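Local coordinates for dihydropteridine reductase (Caenorhabditis elegans, PDB 1OOE), which probably catalyses the NADH- or NADPH-dependent reduction of quinonoid dihydrobiopterin to tetrahydrobiopterin, working as a homodimer of the short-chain dehydrogenase/reductase family, at residues A[205-208]-A[213-216]. Residues are numbered along the deposited sequence; the frame is centred on the assembly and turned at random.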
ATOM      1  N   LEU A 205      11.188  22.089  -7.896  1.00 11.24           N
ATOM      2  CA  LEU A 205      11.065  21.134  -8.990  1.00 11.77           C
ATOM      3  C   LEU A 205      11.863  21.624 -10.198  1.00 11.42           C
ATOM      4  O   LEU A 205      12.542  20.835 -10.858  1.00 12.41           O
ATOM      5  CB  LEU A 205       9.600  20.924  -9.378  1.00  9.96           C
ATOM      6  CG  LEU A 205       8.739  20.140  -8.383  1.00 12.42           C
ATOM      7  CD1 LEU A 205       7.296  20.119  -8.863  1.00 11.78           C
ATOM      8  CD2 LEU A 205       9.281  18.722  -8.236  1.00 14.41           C
ATOM      9  N   LEU A 206      11.795  22.919 -10.492  1.00 12.50           N
ATOM     10  CA  LEU A 206      12.551  23.452 -11.629  1.00 11.91           C
ATOM     11  C   LEU A 206      14.052  23.292 -11.374  1.00 10.91           C
ATOM     12  O   LEU A 206      14.806  22.921 -12.278  1.00 11.37           O
ATOM     13  CB  LEU A 206      12.210  24.930 -11.877  1.00 10.75           C
ATOM     14  CG  LEU A 206      12.959  25.616 -13.032  1.00 11.08           C
ATOM     15  CD1 LEU A 206      12.688  24.875 -14.334  1.00 12.98           C
ATOM     16  CD2 LEU A 206      12.521  27.067 -13.146  1.00 12.26           C
ATOM     17  N   LYS A 207      14.482  23.553 -10.142  1.00 11.25           N
ATOM     18  CA  LYS A 207      15.896  23.423  -9.792  1.00 12.59           C
ATOM     19  C   LYS A 207      16.391  21.986  -9.939  1.00 12.56           C
ATOM     20  O   LYS A 207      17.430  21.738 -10.553  1.00 10.75           O
ATOM     21  CB  LYS A 207      16.154  23.885  -8.354  1.00 11.77           C
ATOM     22  CG  LYS A 207      17.636  23.863  -7.979  1.00 13.47           C
ATOM     23  CD  LYS A 207      17.900  24.292  -6.541  1.00 14.29           C
ATOM     24  CE  LYS A 207      17.355  23.283  -5.536  1.00 15.53           C
ATOM     25  NZ  LYS A 207      17.789  23.603  -4.140  1.00 16.32           N
ATOM     26  N   TRP A 208      15.652  21.039  -9.369  1.00 10.81           N
ATOM     27  CA  TRP A 208      16.045  19.640  -9.448  1.00 11.78           C
ATOM     28  C   TRP A 208      15.986  19.116 -10.883  1.00 12.91           C
ATOM     29  O   TRP A 208      16.735  18.207 -11.251  1.00 13.54           O
ATOM     30  CB  TRP A 208      15.155  18.775  -8.544  1.00 10.09           C
ATOM     31  CG  TRP A 208      15.204  19.137  -7.078  1.00  9.77           C
ATOM     32  CD1 TRP A 208      16.272  19.628  -6.387  1.00  9.77           C
ATOM     33  CD2 TRP A 208      14.148  18.973  -6.120  1.00 10.58           C
ATOM     34  NE1 TRP A 208      15.949  19.779  -5.054  1.00 10.24           N
ATOM     35  CE2 TRP A 208      14.651  19.383  -4.866  1.00 10.51           C
ATOM     36  CE3 TRP A 208      12.826  18.515  -6.200  1.00 12.78           C
ATOM     37  CZ2 TRP A 208      13.877  19.350  -3.698  1.00 11.02           C
ATOM     38  CZ3 TRP A 208      12.055  18.481  -5.038  1.00 12.72           C
ATOM     39  CH2 TRP A 208      12.586  18.895  -3.806  1.00 11.26           C
ATOM     40  N   SER A 213      22.947  18.127  -9.619  1.00 16.17           N
ATOM     41  CA  SER A 213      23.746  18.207  -8.402  1.00 16.71           C
ATOM     42  C   SER A 213      23.028  18.878  -7.231  1.00 15.50           C
ATOM     43  O   SER A 213      23.546  18.888  -6.111  1.00 15.75           O
ATOM     44  CB  SER A 213      25.065  18.937  -8.682  1.00 18.19           C
ATOM     45  OG  SER A 213      24.847  20.285  -9.065  1.00 20.27           O
ATOM     46  N   SER A 214      21.844  19.433  -7.485  1.00 13.98           N
ATOM     47  CA  SER A 214      21.069  20.105  -6.439  1.00 13.36           C
ATOM     48  C   SER A 214      20.059  19.154  -5.808  1.00 12.35           C
ATOM     49  O   SER A 214      19.362  19.511  -4.858  1.00 13.34           O
ATOM     50  CB  SER A 214      20.303  21.301  -7.017  1.00 12.58           C
ATOM     51  OG  SER A 214      19.206  20.880  -7.824  1.00 11.65           O
ATOM     52  N   ARG A 215      19.995  17.938  -6.336  1.00 12.86           N
ATOM     53  CA  ARG A 215      19.045  16.938  -5.864  1.00 11.98           C
ATOM     54  C   ARG A 215      19.436  16.144  -4.628  1.00 13.13           C
ATOM     55  O   ARG A 215      20.610  15.829  -4.417  1.00 14.96           O
ATOM     56  CB  ARG A 215      18.774  15.908  -6.963  1.00 10.08           C
ATOM     57  CG  ARG A 215      18.202  16.440  -8.250  1.00 10.87           C
ATOM     58  CD  ARG A 215      18.238  15.351  -9.307  1.00  9.25           C
ATOM     59  NE  ARG A 215      17.659  15.799 -10.568  1.00  9.41           N
ATOM     60  CZ  ARG A 215      17.652  15.083 -11.689  1.00  9.56           C
ATOM     61  NH1 ARG A 215      18.197  13.874 -11.716  1.00 10.35           N
ATOM     62  NH2 ARG A 215      17.099  15.582 -12.785  1.00 11.29           N
ATOM     63  N   PRO A 216      18.445  15.823  -3.780  1.00 13.53           N
ATOM     64  CA  PRO A 216      18.703  15.033  -2.576  1.00 14.04           C
ATOM     65  C   PRO A 216      18.920  13.620  -3.141  1.00 12.58           C
ATOM     66  O   PRO A 216      18.749  13.415  -4.342  1.00 12.61           O
ATOM     67  CB  PRO A 216      17.387  15.129  -1.806  1.00 14.99           C
ATOM     68  CG  PRO A 216      16.839  16.459  -2.228  1.00 14.94           C
ATOM     69  CD  PRO A 216      17.126  16.477  -3.708  1.00 14.16           C
TER
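Arg215 reaches back to the last turn of helix 198-210 and grips the carbonyl oxygen of Trp208 with the edge of its guanidinium group. Its NE gives the main hydrogen bond, 2.7 Å to Trp208 O with an N-H...O angle of 158°, and NH2 adds a weak one to the same oxygen. That oxygen lies almost in the guanidinium plane. The arginine chain runs extended from CG to NE, past Trp208 CB, and brings its head to the carbonyl oxygen; the guanidinium plane stands 82° from that of the indole. NH2 also bonds Gly122 O.

Apolar packing centres on Trp208. Pro216 CD sits over one face of the indole in a CH-pi contact, 4.1 Å from the centroid of the five-membered ring, while Arg215 CG lies 3.9 Å from Trp208 CB. Leu171 and Leu222 of the neighbouring sheet strands touch both Trp208 and Pro216.

At the ring edge stands Ser214, its OG 3.5 Å from Trp208 CD1 and hydrogen-bonded to Glu211 O. Lys207 runs alongside this serine, CG 3.4 Å from Ser214 OG; a bend at chi3 (68°) keeps CE near Ser214 CB too. Lys207 NZ forms a salt bridge, and Trp208 NE1 a hydrogen bond, to one sulfonate oxygen of a MES molecule, probably from the crystallisation liquor.

Replacing Arg215 by a leucine would probably leave Trp208 O and Gly122 O without this shared donor group. The contact thus holds the chain leaving the helix against its C-terminal turn, one guanidinium tying both to the start of strand 123-128.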